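Local atomic coordinates of RagB/SusD domain protein (Flavobacterium johnsoniae, PDB entry 5J90), a protein that probably binds chitin or chito-oligosaccharides at the cell surface, as a SusD-like lipoprotein of a chitin utilization locus. Residues D438-G443 with W500-A505. Sequence-based numbering, arbitrary orientation.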
ATOM      1  N   ASP A 438     -15.509  -3.391  -2.136  1.00  7.76           N
ATOM      2  CA  ASP A 438     -15.884  -2.094  -1.572  1.00  8.29           C
ATOM      3  C   ASP A 438     -15.577  -2.015  -0.076  1.00  8.24           C
ATOM      4  O   ASP A 438     -15.167  -0.957   0.424  1.00  8.93           O
ATOM      5  CB  ASP A 438     -17.373  -1.851  -1.817  1.00  9.63           C
ATOM      6  CG  ASP A 438     -17.666  -0.537  -2.513  1.00 11.29           C
ATOM      7  OD1 ASP A 438     -16.759   0.129  -3.064  1.00 10.99           O
ATOM      8  OD2 ASP A 438     -18.856  -0.168  -2.501  1.00 12.86           O
ATOM      9  N   TYR A 439     -15.751  -3.121   0.648  1.00  7.60           N
ATOM     10  CA  TYR A 439     -15.455  -3.153   2.073  1.00  7.91           C
ATOM     11  C   TYR A 439     -13.957  -2.995   2.300  1.00  8.02           C
ATOM     12  O   TYR A 439     -13.520  -2.273   3.199  1.00  8.69           O
ATOM     13  CB  TYR A 439     -15.943  -4.451   2.733  1.00  8.75           C
ATOM     14  CG  TYR A 439     -15.480  -4.545   4.166  1.00  8.49           C
ATOM     15  CD1 TYR A 439     -16.165  -3.897   5.186  1.00  8.47           C
ATOM     16  CD2 TYR A 439     -14.323  -5.251   4.498  1.00 10.06           C
ATOM     17  CE1 TYR A 439     -15.726  -3.964   6.500  1.00  9.93           C
ATOM     18  CE2 TYR A 439     -13.877  -5.322   5.804  1.00 12.29           C
ATOM     19  CZ  TYR A 439     -14.583  -4.677   6.801  1.00 11.36           C
ATOM     20  OH  TYR A 439     -14.144  -4.756   8.109  1.00 13.94           O
ATOM     21  N   ARG A 440     -13.157  -3.690   1.502  1.00  7.38           N
ATOM     22  CA  ARG A 440     -11.712  -3.532   1.633  1.00  7.44           C
ATOM     23  C   ARG A 440     -11.305  -2.076   1.392  1.00  7.30           C
ATOM     24  O   ARG A 440     -10.527  -1.500   2.163  1.00  8.36           O
ATOM     25  CB  ARG A 440     -10.975  -4.495   0.692  1.00  7.64           C
ATOM     26  CG  ARG A 440     -10.990  -5.949   1.172  1.00  7.35           C
ATOM     27  CD  ARG A 440     -10.304  -6.892   0.184  1.00  7.52           C
ATOM     28  NE  ARG A 440     -11.103  -7.084  -1.030  1.00  7.02           N
ATOM     29  CZ  ARG A 440     -10.605  -7.550  -2.172  1.00  6.64           C
ATOM     30  NH1 ARG A 440      -9.312  -7.845  -2.264  1.00  8.30           N
ATOM     31  NH2 ARG A 440     -11.390  -7.694  -3.232  1.00  7.49           N
ATOM     32  N   ARG A 441     -11.829  -1.471   0.333  1.00  6.81           N
ATOM     33  CA  ARG A 441     -11.457  -0.097   0.022  1.00  7.22           C
ATOM     34  C   ARG A 441     -11.915   0.915   1.071  1.00  7.87           C
ATOM     35  O   ARG A 441     -11.132   1.767   1.476  1.00  8.37           O
ATOM     36  CB  ARG A 441     -11.980   0.315  -1.346  1.00  7.11           C
ATOM     37  CG  ARG A 441     -11.629   1.761  -1.700  1.00  8.83           C
ATOM     38  CD  ARG A 441     -12.086   2.116  -3.090  1.00  8.19           C
ATOM     39  NE  ARG A 441     -13.542   2.087  -3.227  1.00  8.62           N
ATOM     40  CZ  ARG A 441     -14.346   3.127  -3.005  1.00  9.06           C
ATOM     41  NH1 ARG A 441     -13.855   4.296  -2.607  1.00  8.05           N
ATOM     42  NH2 ARG A 441     -15.652   2.992  -3.180  1.00  8.96           N
ATOM     43  N   THR A 442     -13.169   0.822   1.509  1.00  8.31           N
ATOM     44  CA  THR A 442     -13.775   1.887   2.310  1.00  8.48           C
ATOM     45  C   THR A 442     -13.885   1.583   3.793  1.00  8.62           C
ATOM     46  O   THR A 442     -14.013   2.502   4.602  1.00  9.90           O
ATOM     47  CB  THR A 442     -15.201   2.233   1.824  1.00  8.37           C
ATOM     48  OG1 THR A 442     -16.092   1.131   2.094  1.00  8.33           O
ATOM     49  CG2 THR A 442     -15.218   2.564   0.341  1.00 10.27           C
ATOM     50  N   GLY A 443     -13.878   0.305   4.154  1.00  7.77           N
ATOM     51  CA  GLY A 443     -14.147  -0.118   5.518  1.00  8.46           C
ATOM     52  C   GLY A 443     -15.629  -0.127   5.875  1.00  8.63           C
ATOM     53  O   GLY A 443     -15.970  -0.286   7.047  1.00 10.65           O
ATOM     54  N   TRP A 500      -2.553  -3.735  -4.815  1.00  6.87           N
ATOM     55  CA  TRP A 500      -2.216  -2.358  -5.179  1.00  7.17           C
ATOM     56  C   TRP A 500      -3.291  -1.310  -4.866  1.00  6.26           C
ATOM     57  O   TRP A 500      -2.971  -0.267  -4.279  1.00  7.61           O
ATOM     58  CB  TRP A 500      -1.789  -2.341  -6.651  1.00  8.39           C
ATOM     59  CG  TRP A 500      -1.727  -1.015  -7.346  1.00  7.54           C
ATOM     60  CD1 TRP A 500      -0.717  -0.094  -7.298  1.00  8.01           C
ATOM     61  CD2 TRP A 500      -2.711  -0.485  -8.244  1.00  6.33           C
ATOM     62  NE1 TRP A 500      -1.023   0.985  -8.105  1.00  8.63           N
ATOM     63  CE2 TRP A 500      -2.242   0.767  -8.695  1.00  6.99           C
ATOM     64  CE3 TRP A 500      -3.946  -0.949  -8.708  1.00  8.41           C
ATOM     65  CZ2 TRP A 500      -2.972   1.564  -9.584  1.00  8.99           C
ATOM     66  CZ3 TRP A 500      -4.668  -0.161  -9.585  1.00  7.94           C
ATOM     67  CH2 TRP A 500      -4.179   1.082 -10.017  1.00  8.44           C
ATOM     68  N   TRP A 501      -4.556  -1.549  -5.222  1.00  7.02           N
ATOM     69  CA  TRP A 501      -5.564  -0.512  -4.947  1.00  6.74           C
ATOM     70  C   TRP A 501      -5.958  -0.435  -3.472  1.00  6.90           C
ATOM     71  O   TRP A 501      -6.520   0.570  -3.036  1.00  7.86           O
ATOM     72  CB  TRP A 501      -6.815  -0.613  -5.848  1.00  6.78           C
ATOM     73  CG  TRP A 501      -7.554  -1.939  -5.825  1.00  6.82           C
ATOM     74  CD1 TRP A 501      -7.585  -2.850  -6.845  1.00  7.08           C
ATOM     75  CD2 TRP A 501      -8.390  -2.475  -4.780  1.00  5.75           C
ATOM     76  NE1 TRP A 501      -8.367  -3.931  -6.498  1.00  6.90           N
ATOM     77  CE2 TRP A 501      -8.879  -3.729  -5.240  1.00  6.27           C
ATOM     78  CE3 TRP A 501      -8.789  -2.024  -3.516  1.00  7.91           C
ATOM     79  CZ2 TRP A 501      -9.721  -4.541  -4.466  1.00  6.99           C
ATOM     80  CZ3 TRP A 501      -9.629  -2.833  -2.749  1.00  7.97           C
ATOM     81  CH2 TRP A 501     -10.081  -4.084  -3.228  1.00  7.63           C
ATOM     82  N   ASP A 502      -5.656  -1.480  -2.704  1.00  7.24           N
ATOM     83  CA  ASP A 502      -6.072  -1.584  -1.304  1.00  7.57           C
ATOM     84  C   ASP A 502      -5.032  -0.967  -0.379  1.00  7.43           C
ATOM     85  O   ASP A 502      -4.630  -1.557   0.621  1.00  7.81           O
ATOM     86  CB  ASP A 502      -6.307  -3.069  -0.961  1.00  8.12           C
ATOM     87  CG  ASP A 502      -7.004  -3.282   0.369  1.00  7.89           C
ATOM     88  OD1 ASP A 502      -7.677  -2.341   0.846  1.00  9.21           O
ATOM     89  OD2 ASP A 502      -6.883  -4.410   0.913  1.00  8.94           O
ATOM     90  N   VAL A 503      -4.602   0.241  -0.713  1.00  8.68           N
ATOM     91  CA  VAL A 503      -3.529   0.890   0.031  1.00  8.95           C
ATOM     92  C   VAL A 503      -3.988   1.258   1.441  1.00  9.01           C
ATOM     93  O   VAL A 503      -5.152   1.613   1.669  1.00  9.18           O
ATOM     94  CB  VAL A 503      -3.011   2.125  -0.750  1.00 11.14           C
ATOM     95  CG1 VAL A 503      -4.111   3.110  -0.975  1.00 12.83           C
ATOM     96  CG2 VAL A 503      -1.827   2.779  -0.041  1.00 12.56           C
ATOM     97  N   ASN A 504      -3.078   1.145   2.405  1.00  7.38           N
ATOM     98  CA  ASN A 504      -3.380   1.616   3.753  1.00  8.29           C
ATOM     99  C   ASN A 504      -3.364   3.142   3.815  1.00  8.28           C
ATOM    100  O   ASN A 504      -2.336   3.768   4.104  1.00 10.79           O
ATOM    101  CB  ASN A 504      -2.404   1.047   4.780  1.00  9.38           C
ATOM    102  CG  ASN A 504      -2.789   1.427   6.177  1.00  9.77           C
ATOM    103  OD1 ASN A 504      -3.919   1.199   6.593  1.00 10.86           O
ATOM    104  ND2 ASN A 504      -1.875   2.042   6.906  1.00  9.52           N
ATOM    105  N   ALA A 505      -4.516   3.733   3.533  1.00  8.72           N
ATOM    106  CA  ALA A 505      -4.664   5.180   3.392  1.00  9.50           C
ATOM    107  C   ALA A 505      -6.102   5.502   3.751  1.00  9.22           C
ATOM    108  O   ALA A 505      -6.970   4.629   3.705  1.00  9.50           O
ATOM    109  CB  ALA A 505      -4.378   5.611   1.956  1.00 10.55           C
TER
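Arg-440 meets Trp-501 through the flat end of its side chain: CH2 of the indole lies over the centre of one guanidinium face, 3.7 Å from CZ, with the two planes 68° apart. NH2 lies in the plane of the indole, at its edge. A bend at chi3 (-72°) brings the guanidinium to the CZ2 and CH2 atoms of the indole, where NH1 is held by the carbonyl oxygens of Arg-466 and Asp-132. With an alanine here, the two carbonyls would probably lose this donor, and a gap would open beside the indole. On the backbone side, Arg-440 O and Asp-502 OD1 stand 3.3 Å apart as two acceptors; the carboxylate oxygen forms a salt bridge with Arg-466, which probably makes this close approach tolerable. Arg-441 adds its backbone N at the indole edge, 4.0 Å from CZ3, while its side chain turns from the indole to bridge Asp-438 (NH2 to OD1, 3.1 Å) and Glu-341. The contact illustrates how buried charges in a mainly helical SusD-like fold are matched locally: the end of helix 432-442 meets the loop after helix 479-489, with helix 413-428 against Asp-438 and Thr-442, and helix 196-213 touching both Arg-441 and Trp-501.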